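Local coordinates for methylmalonyl-CoA carboxyltransferase 12S subunit (Propionibacterium freudenreichii, PDB 1ON3), which transfers the carboxyl group of methylmalonyl-CoA to the biotin of the 1.3S subunit, forming propanoyl-CoA, as the hexameric core of transcarboxylase, at residues R47-N52 against A243-A248; A64-R69 against V119-E124; A248-S253 against W302-E307. All blocks are in the same frame, centred on the assembly; numbering follows the deposited sequence. Where two conformers were deposited one is given.

Contact 1: residues R47-N52 against A243-A248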
loop_
_atom_site.group_PDB
_atom_site.type_symbol
_atom_site.label_atom_id
_atom_site.label_comp_id
_atom_site.label_asym_id
_atom_site.label_seq_id
_atom_site.Cartn_x
_atom_site.Cartn_y
_atom_site.Cartn_z
ATOM N N ARG E 47 -15.829 36.549 20.294
ATOM C CA ARG E 47 -14.643 36.294 21.095
ATOM C C ARG E 47 -14.937 35.738 22.478
ATOM O O ARG E 47 -14.145 34.964 23.008
ATOM C CB ARG E 47 -13.775 37.556 21.154
ATOM C CG ARG E 47 -13.169 37.851 19.776
ATOM C CD ARG E 47 -12.476 39.200 19.657
ATOM N NE ARG E 47 -11.997 39.387 18.286
ATOM C CZ ARG E 47 -10.871 38.868 17.803
ATOM N NH1 ARG E 47 -10.074 38.129 18.577
ATOM N NH2 ARG E 47 -10.550 39.069 16.541
ATOM N N GLU E 48 -16.068 36.121 23.064
ATOM C CA GLU E 48 -16.434 35.590 24.371
ATOM C C GLU E 48 -16.700 34.089 24.222
ATOM O O GLU E 48 -16.344 33.295 25.087
ATOM C CB GLU E 48 -17.688 36.294 24.903
ATOM C CG GLU E 48 -17.422 37.707 25.391
ATOM C CD GLU E 48 -18.689 38.534 25.549
ATOM O OE1 GLU E 48 -18.587 39.655 26.072
ATOM O OE2 GLU E 48 -19.779 38.080 25.146
ATOM N N ARG E 49 -17.330 33.711 23.115
ATOM C CA ARG E 49 -17.647 32.304 22.861
ATOM C C ARG E 49 -16.384 31.451 22.796
ATOM O O ARG E 49 -16.312 30.388 23.414
ATOM C CB ARG E 49 -18.451 32.176 21.558
ATOM C CG ARG E 49 -19.909 32.625 21.727
ATOM C CD ARG E 49 -20.629 32.869 20.387
ATOM N NE ARG E 49 -22.030 33.239 20.602
ATOM C CZ ARG E 49 -22.838 33.741 19.671
ATOM N NH1 ARG E 49 -22.402 33.941 18.432
ATOM N NH2 ARG E 49 -24.085 34.065 19.984
ATOM N N LEU E 50 -15.381 31.919 22.061
ATOM C CA LEU E 50 -14.141 31.167 21.970
ATOM C C LEU E 50 -13.447 31.157 23.326
ATOM O O LEU E 50 -12.899 30.141 23.745
ATOM C CB LEU E 50 -13.220 31.781 20.914
ATOM C CG LEU E 50 -13.645 31.505 19.476
ATOM C CD1 LEU E 50 -12.777 32.321 18.510
ATOM C CD2 LEU E 50 -13.511 30.008 19.200
ATOM N N ASN E 51 -13.491 32.288 24.024
ATOM C CA ASN E 51 -12.848 32.374 25.326
ATOM C C ASN E 51 -13.508 31.443 26.337
ATOM O O ASN E 51 -12.838 30.894 27.204
ATOM C CB ASN E 51 -12.878 33.808 25.854
ATOM C CG ASN E 51 -12.003 33.983 27.076
ATOM O OD1 ASN E 51 -10.789 33.759 27.021
ATOM N ND2 ASN E 51 -12.609 34.374 28.190
ATOM N N ASN E 52 -14.823 31.272 26.215
ATOM C CA ASN E 52 -15.580 30.400 27.106
ATOM C C ASN E 52 -15.398 28.921 26.769
ATOM O O ASN E 52 -15.360 28.068 27.658
ATOM C CB ASN E 52 -17.069 30.755 27.043
ATOM C CG ASN E 52 -17.386 32.050 27.767
ATOM O OD1 ASN E 52 -18.443 32.650 27.569
ATOM N ND2 ASN E 52 -16.470 32.481 28.613
ATOM N N ALA E 243 -24.856 27.214 27.774
ATOM C CA ALA E 243 -25.316 25.834 27.674
ATOM C C ALA E 243 -24.760 25.143 26.432
ATOM O O ALA E 243 -24.465 23.945 26.461
ATOM C CB ALA E 243 -26.840 25.798 27.646
ATOM N N ALA E 244 -24.636 25.894 25.340
ATOM C CA ALA E 244 -24.136 25.338 24.090
ATOM C C ALA E 244 -22.667 24.978 24.247
ATOM O O ALA E 244 -22.209 23.961 23.718
ATOM C CB ALA E 244 -24.319 26.348 22.944
ATOM N N GLU E 245 -21.940 25.819 24.978
ATOM C CA GLU E 245 -20.523 25.601 25.229
ATOM C C GLU E 245 -20.332 24.371 26.116
ATOM O O GLU E 245 -19.417 23.576 25.888
ATOM C CB GLU E 245 -19.913 26.864 25.849
ATOM C CG GLU E 245 -19.765 27.982 24.798
ATOM C CD GLU E 245 -19.984 29.398 25.328
ATOM O OE1 GLU E 245 -20.091 30.318 24.481
ATOM O OE2 GLU E 245 -20.037 29.600 26.560
ATOM N N LEU E 246 -21.204 24.193 27.106
ATOM C CA LEU E 246 -21.103 23.015 27.972
ATOM C C LEU E 246 -21.425 21.767 27.155
ATOM O O LEU E 246 -20.771 20.737 27.293
ATOM C CB LEU E 246 -22.065 23.115 29.165
ATOM C CG LEU E 246 -21.669 24.070 30.304
ATOM C CD1 LEU E 246 -22.760 24.108 31.382
ATOM C CD2 LEU E 246 -20.345 23.589 30.917
ATOM N N ILE E 247 -22.441 21.851 26.300
ATOM C CA ILE E 247 -22.798 20.689 25.482
ATOM C C ILE E 247 -21.655 20.348 24.525
ATOM O O ILE E 247 -21.300 19.178 24.358
ATOM C CB ILE E 247 -24.106 20.943 24.673
ATOM C CG1 ILE E 247 -25.304 21.014 25.634
ATOM C CG2 ILE E 247 -24.318 19.824 23.655
ATOM C CD1 ILE E 247 -26.583 21.561 24.991
ATOM N N ALA E 248 -21.069 21.368 23.905
ATOM C CA ALA E 248 -19.962 21.133 22.976
ATOM C C ALA E 248 -18.806 20.394 23.646
ATOM O O ALA E 248 -18.205 19.512 23.046
ATOM C CB ALA E 248 -19.450 22.465 22.393
#
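The carboxylate of E245 reaches from helix 241-253 to helix 46-53 and meets the aliphatic roots of R49 and N52, residues one turn apart on the same flank of that helix. These are carbon-oxygen contacts, and no hydrogen bond joins the two segments. OE1 of E245 lies 3.5 Å from CA of R49 and 3.6 Å from its CG, alongside the base of the arginine. The other oxygen, OE2, presses against N52, 3.2 Å from its CB. The glutamate leaves its helix with CG beside the backbone N and then bends at chi2 (145°), which brings the carboxylate up to helix 46-53. The helices lie side by side on one face of the mixed sheet of the N-terminal half, in a fold of the ClpP/crotonase clan: L50 packs onto strand 95-102, whereas A244 and I247 touch strands 191-195 and 236-238. Opposite charge may add a longer-range attraction. The side chains of R49 and E245 cross at about a right angle, and NE of R49 stays 5.2 Å from OE1 of E245, too far for a salt bridge. The extended arginine instead carries its guanidinium past the glutamate to salt bridges with D241 and D138. OE1 of E245 has a weak hydrogen bond from Q44. Shortening this glutamate to an alanine is likely to open a gap against R49 and N52, leave the Q44 amide without this weak acceptor and remove a negative charge from the neighbourhood of the arginine.

Contact 2: residues A64-R69 against V119-E124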
loop_
_atom_site.group_PDB
_atom_site.type_symbol
_atom_site.label_atom_id
_atom_site.label_comp_id
_atom_site.label_asym_id
_atom_site.label_seq_id
_atom_site.Cartn_x
_atom_site.Cartn_y
_atom_site.Cartn_z
ATOM N N ALA E 64 -6.224 37.842 12.529
ATOM C CA ALA E 64 -6.916 38.940 13.199
ATOM C C ALA E 64 -6.832 40.141 12.256
ATOM O O ALA E 64 -7.823 40.833 12.016
ATOM C CB ALA E 64 -6.234 39.278 14.528
ATOM N N PHE E 65 -5.646 40.372 11.704
ATOM C CA PHE E 65 -5.453 41.513 10.815
ATOM C C PHE E 65 -5.809 41.279 9.354
ATOM O O PHE E 65 -5.619 42.171 8.527
ATOM C CB PHE E 65 -4.014 42.018 10.904
ATOM C CG PHE E 65 -3.679 42.638 12.222
ATOM C CD1 PHE E 65 -2.928 41.943 13.162
ATOM C CD2 PHE E 65 -4.144 43.911 12.543
ATOM C CE1 PHE E 65 -2.646 42.504 14.408
ATOM C CE2 PHE E 65 -3.865 44.476 13.785
ATOM C CZ PHE E 65 -3.114 43.766 14.717
ATOM N N ARG E 66 -6.322 40.091 9.032
ATOM C CA ARG E 66 -6.706 39.769 7.654
ATOM C C ARG E 66 -7.823 40.710 7.200
ATOM O O ARG E 66 -8.722 41.023 7.979
ATOM C CB ARG E 66 -7.195 38.319 7.574
ATOM C CG ARG E 66 -7.486 37.816 6.172
ATOM C CD ARG E 66 -6.216 37.498 5.409
ATOM N NE ARG E 66 -6.507 36.807 4.156
ATOM C CZ ARG E 66 -6.488 35.486 3.998
ATOM N NH1 ARG E 66 -6.184 34.683 5.014
ATOM N NH2 ARG E 66 -6.793 34.965 2.823
ATOM N N LYS E 67 -7.786 41.133 5.936
ATOM C CA LYS E 67 -8.793 42.063 5.430
ATOM C C LYS E 67 -9.366 41.672 4.089
ATOM O O LYS E 67 -8.668 41.102 3.251
ATOM C CB LYS E 67 -8.194 43.462 5.295
ATOM C CG LYS E 67 -7.840 44.123 6.603
ATOM C CD LYS E 67 -7.308 45.524 6.331
ATOM C CE LYS E 67 -6.876 46.226 7.609
ATOM N NZ LYS E 67 -6.296 47.564 7.287
ATOM N N HIS E 68 -10.635 42.009 3.882
ATOM C CA HIS E 68 -11.316 41.721 2.631
ATOM C C HIS E 68 -10.647 42.501 1.500
ATOM O O HIS E 68 -10.057 43.559 1.723
ATOM C CB HIS E 68 -12.793 42.125 2.715
ATOM C CG HIS E 68 -13.022 43.609 2.757
ATOM N ND1 HIS E 68 -12.805 44.367 3.889
ATOM C CD2 HIS E 68 -13.455 44.470 1.807
ATOM C CE1 HIS E 68 -13.100 45.629 3.636
ATOM N NE2 HIS E 68 -13.497 45.719 2.379
ATOM N N ARG E 69 -10.752 41.973 0.289
ATOM C CA ARG E 69 -10.163 42.600 -0.879
ATOM C C ARG E 69 -11.232 43.060 -1.876
ATOM O O ARG E 69 -10.909 43.618 -2.929
ATOM C CB ARG E 69 -9.212 41.620 -1.567
ATOM C CG ARG E 69 -8.060 41.171 -0.699
ATOM C CD ARG E 69 -7.108 40.286 -1.479
ATOM N NE ARG E 69 -6.530 40.988 -2.623
ATOM C CZ ARG E 69 -5.806 40.396 -3.570
ATOM N NH1 ARG E 69 -5.576 39.092 -3.504
ATOM N NH2 ARG E 69 -5.325 41.101 -4.588
ATOM N N VAL E 119 -11.947 30.627 7.250
ATOM C CA VAL E 119 -12.538 29.429 7.844
ATOM C C VAL E 119 -11.983 28.161 7.178
ATOM O O VAL E 119 -11.623 27.196 7.858
ATOM C CB VAL E 119 -14.076 29.447 7.719
ATOM C CG1 VAL E 119 -14.653 28.099 8.147
ATOM C CG2 VAL E 119 -14.646 30.547 8.616
ATOM N N VAL E 120 -11.911 28.163 5.852
ATOM C CA VAL E 120 -11.387 27.007 5.134
ATOM C C VAL E 120 -9.923 26.741 5.499
ATOM O O VAL E 120 -9.514 25.591 5.669
ATOM C CB VAL E 120 -11.523 27.196 3.598
ATOM C CG1 VAL E 120 -10.834 26.062 2.869
ATOM C CG2 VAL E 120 -12.999 27.199 3.204
ATOM N N GLU E 121 -9.129 27.800 5.628
ATOM C CA GLU E 121 -7.728 27.620 5.977
ATOM C C GLU E 121 -7.616 26.996 7.365
ATOM O O GLU E 121 -6.756 26.149 7.609
ATOM C CB GLU E 121 -6.978 28.958 5.861
ATOM C CG GLU E 121 -6.316 29.111 4.481
ATOM C CD GLU E 121 -6.088 30.553 4.050
ATOM O OE1 GLU E 121 -5.875 31.421 4.930
ATOM O OE2 GLU E 121 -6.111 30.812 2.823
ATOM N N THR E 122 -8.508 27.387 8.267
ATOM C CA THR E 122 -8.497 26.836 9.620
ATOM C C THR E 122 -8.928 25.378 9.586
ATOM O O THR E 122 -8.408 24.554 10.328
ATOM C CB THR E 122 -9.427 27.634 10.557
ATOM O OG1 THR E 122 -9.007 29.000 10.571
ATOM C CG2 THR E 122 -9.358 27.089 11.973
ATOM N N MET E 123 -9.887 25.060 8.724
ATOM C CA MET E 123 -10.344 23.678 8.580
ATOM C C MET E 123 -9.211 22.819 8.003
ATOM O O MET E 123 -9.009 21.666 8.421
ATOM C CB MET E 123 -11.556 23.639 7.639
ATOM C CG MET E 123 -12.801 24.281 8.237
ATOM S SD MET E 123 -14.112 24.413 7.022
ATOM C CE MET E 123 -14.500 22.664 6.718
ATOM N N GLU E 124 -8.482 23.366 7.029
ATOM C CA GLU E 124 -7.362 22.636 6.429
ATOM C C GLU E 124 -6.294 22.386 7.481
ATOM O O GLU E 124 -5.609 21.367 7.424
ATOM C CB GLU E 124 -6.736 23.409 5.256
ATOM C CG GLU E 124 -7.643 23.573 4.026
ATOM C CD GLU E 124 -7.831 22.302 3.193
ATOM O OE1 GLU E 124 -8.573 22.382 2.184
ATOM O OE2 GLU E 124 -7.252 21.234 3.522
#
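R66, in the loop that follows strand 60-62, extends its guanidinium across to E121 on helix 113-129. Along the helix, V119 comes first and takes no part in the bridge: its side chain packs instead against F133 and F135 of strand 133-139 and M157 of helix 147-164. Two residues on, E121 points toward the loop with its chain extended beyond CG. OE1 of E121 accepts a hydrogen bond from NH1 of R66 at 3.3 Å, a rather long salt bridge but a nearly straight one, with an N-H...O angle of 169°. The oxygen lies in the guanidinium plane, at its edge, and is approached from its syn side; the two flat groups are only 17° from coplanar. The arginine gets there by a bend at chi2 (76°), and the two long side chains together bridge backbones whose nearest CA atoms, CA of R66 and CA of V119, are 11.9 Å apart. E121 was modelled in two conformers, and the bridge described belongs to one of them, so it may be only partly populated. R66 also rests on T114, T117 and K118 of the same helix and on A482 of a neighbouring subunit. Further on, M123 packs on helix 147-164 and F133, and E124 pairs with K163. Helix 113-129 is the crossover helix of a beta-alpha-beta unit between the parallel neighbouring strands 95-102 and 133-139; the bridge ties the 64-69 loop to its partly exposed side, while V119 and M123 meet F133 of the sheet.

Contact 3: residues A248-S253 against W302-E307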
loop_
_atom_site.group_PDB
_atom_site.type_symbol
_atom_site.label_atom_id
_atom_site.label_comp_id
_atom_site.label_asym_id
_atom_site.label_seq_id
_atom_site.Cartn_x
_atom_site.Cartn_y
_atom_site.Cartn_z
ATOM N N ALA E 248 -21.069 21.368 23.905
ATOM C CA ALA E 248 -19.962 21.133 22.976
ATOM C C ALA E 248 -18.806 20.394 23.646
ATOM O O ALA E 248 -18.205 19.512 23.046
ATOM C CB ALA E 248 -19.450 22.465 22.393
ATOM N N LYS E 249 -18.483 20.772 24.880
ATOM C CA LYS E 249 -17.387 20.132 25.617
ATOM C C LYS E 249 -17.752 18.701 25.992
ATOM O O LYS E 249 -16.929 17.799 25.867
ATOM C CB LYS E 249 -17.049 20.923 26.893
ATOM C CG LYS E 249 -16.562 22.342 26.638
ATOM C CD LYS E 249 -16.194 23.051 27.950
ATOM C CE LYS E 249 -15.795 24.494 27.692
ATOM N NZ LYS E 249 -15.463 25.254 28.940
ATOM N N LYS E 250 -18.981 18.498 26.455
ATOM C CA LYS E 250 -19.445 17.157 26.831
ATOM C C LYS E 250 -19.395 16.240 25.598
ATOM O O LYS E 250 -18.871 15.124 25.646
ATOM C CB LYS E 250 -20.878 17.233 27.374
ATOM C CG LYS E 250 -21.479 15.879 27.770
ATOM C CD LYS E 250 -20.824 15.333 29.014
ATOM C CE LYS E 250 -21.465 14.040 29.450
ATOM N NZ LYS E 250 -20.777 13.505 30.637
ATOM N N LEU E 251 -19.938 16.722 24.483
ATOM C CA LEU E 251 -19.933 15.955 23.240
ATOM C C LEU E 251 -18.500 15.642 22.806
ATOM O O LEU E 251 -18.164 14.502 22.472
ATOM C CB LEU E 251 -20.651 16.750 22.133
ATOM C CG LEU E 251 -20.494 16.252 20.690
ATOM C CD1 LEU E 251 -21.155 14.865 20.541
ATOM C CD2 LEU E 251 -21.147 17.260 19.729
ATOM N N LEU E 252 -17.641 16.653 22.800
ATOM C CA LEU E 252 -16.257 16.425 22.395
ATOM C C LEU E 252 -15.555 15.375 23.257
ATOM O O LEU E 252 -14.731 14.609 22.748
ATOM C CB LEU E 252 -15.460 17.731 22.436
ATOM C CG LEU E 252 -14.008 17.681 21.946
ATOM C CD1 LEU E 252 -13.938 17.291 20.476
ATOM C CD2 LEU E 252 -13.380 19.057 22.152
ATOM N N SER E 253 -15.891 15.321 24.546
ATOM C CA SER E 253 -15.252 14.370 25.461
ATOM C C SER E 253 -15.418 12.904 25.070
ATOM O O SER E 253 -14.621 12.068 25.490
ATOM C CB SER E 253 -15.752 14.578 26.904
ATOM O OG SER E 253 -17.069 14.081 27.108
ATOM N N TRP E 302 -21.607 5.237 35.727
ATOM C CA TRP E 302 -22.238 6.316 36.487
ATOM C C TRP E 302 -23.652 6.694 36.040
ATOM O O TRP E 302 -24.193 7.705 36.494
ATOM C CB TRP E 302 -21.361 7.572 36.422
ATOM C CG TRP E 302 -19.894 7.289 36.446
ATOM C CD1 TRP E 302 -19.013 7.416 35.410
ATOM C CD2 TRP E 302 -19.130 6.839 37.570
ATOM N NE1 TRP E 302 -17.743 7.076 35.820
ATOM C CE2 TRP E 302 -17.787 6.717 37.141
ATOM C CE3 TRP E 302 -19.451 6.530 38.898
ATOM C CZ2 TRP E 302 -16.765 6.297 37.996
ATOM C CZ3 TRP E 302 -18.431 6.112 39.750
ATOM C CH2 TRP E 302 -17.106 6.002 39.292
ATOM N N GLY E 303 -24.254 5.895 35.164
ATOM C CA GLY E 303 -25.591 6.208 34.671
ATOM C C GLY E 303 -25.566 7.430 33.755
ATOM O O GLY E 303 -26.610 7.993 33.400
ATOM N N ASP E 304 -24.364 7.827 33.355
ATOM C CA ASP E 304 -24.177 9.006 32.519
ATOM C C ASP E 304 -24.284 8.747 31.019
ATOM O O ASP E 304 -23.713 7.796 30.492
ATOM C CB ASP E 304 -22.812 9.640 32.835
ATOM C CG ASP E 304 -22.557 10.908 32.053
ATOM O OD1 ASP E 304 -21.656 10.910 31.193
ATOM O OD2 ASP E 304 -23.262 11.907 32.290
ATOM N N TYR E 305 -25.034 9.596 30.331
ATOM C CA TYR E 305 -25.156 9.479 28.887
ATOM C C TYR E 305 -25.548 10.829 28.308
ATOM O O TYR E 305 -26.164 11.658 28.980
ATOM C CB TYR E 305 -26.170 8.380 28.478
ATOM C CG TYR E 305 -27.600 8.567 28.959
ATOM C CD1 TYR E 305 -28.024 8.047 30.183
ATOM C CD2 TYR E 305 -28.530 9.276 28.184
ATOM C CE1 TYR E 305 -29.345 8.231 30.626
ATOM C CE2 TYR E 305 -29.843 9.466 28.619
ATOM C CZ TYR E 305 -30.244 8.943 29.839
ATOM O OH TYR E 305 -31.542 9.141 30.266
ATOM N N LEU E 306 -25.137 11.067 27.072
ATOM C CA LEU E 306 -25.466 12.310 26.388
ATOM C C LEU E 306 -26.344 11.896 25.218
ATOM O O LEU E 306 -25.855 11.303 24.260
ATOM C CB LEU E 306 -24.193 12.992 25.875
ATOM C CG LEU E 306 -24.460 14.208 24.980
ATOM C CD1 LEU E 306 -25.115 15.311 25.801
ATOM C CD2 LEU E 306 -23.159 14.689 24.359
ATOM N N GLU E 307 -27.640 12.183 25.302
ATOM C CA GLU E 307 -28.549 11.784 24.238
ATOM C C GLU E 307 -28.427 12.692 23.012
ATOM O O GLU E 307 -28.397 13.913 23.147
ATOM C CB GLU E 307 -29.994 11.786 24.758
ATOM C CG GLU E 307 -30.887 10.803 24.029
ATOM C CD GLU E 307 -32.312 10.744 24.565
ATOM O OE1 GLU E 307 -32.544 11.076 25.754
ATOM O OE2 GLU E 307 -33.206 10.344 23.786
#
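K250 and L251 meet D304 and L306 in a partly buried contact of mixed kind, a salt bridge beside a small apolar patch, where the last turns of helix 241-253 face an edge strand of the second sheet. NZ of K250 donates to OD1 of D304 at 2.8 Å, from the syn side and 20° out of the carboxylate plane. The second oxygen is more distant, with 3.4 Å between NZ of K250 and OD2 of D304, so the ammonium group favours one oxygen. Lysine and aspartate approach from opposite directions. The lysine bends at chi2 (71°) and is extended beyond, which carries NZ past L306 to the acid. Strand 305-308 is the outermost strand, within this chain, of the C-terminal half's mixed sheet, and L306 is backbone-bonded to F320 of the adjoining strand; the helix packs on the N-terminal sheet, through L251 on F191, so the contact spans the two halves of the duplicated carboxyltransferase fold. In the apolar patch, CD2 of L306 does most of the touching: it approaches the helix backbone at CA of L251, 3.6 Å away, and CB of L251 at 3.9 Å. The same methyl, CD2 of L306, is 4.0 Å from CG of K250, whose chain slides past the leucine in the opposite direction. L251 also touches F320, and L306 touches F254.

Contacts 1 and 3 share helix 241-253 and the residue A248, with centres 15 Å apart. They are joined directly by a probable hydrogen bond from NZ of K249 to O of N52 (3.1 Å). The helix therefore meets helix 46-53 early in its length and the edge of the second sheet near its end. Contact 2 lies apart, 21 Å from contact 1 and 32 Å from contact 3 between centres, although its nearest atoms come within about 5 Å of contact 1; in sequence, both its segments fall between those of contact 1. The side chain of R49, in contact 1, is about 12 Å from a bound methylmalonyl-coenzyme A.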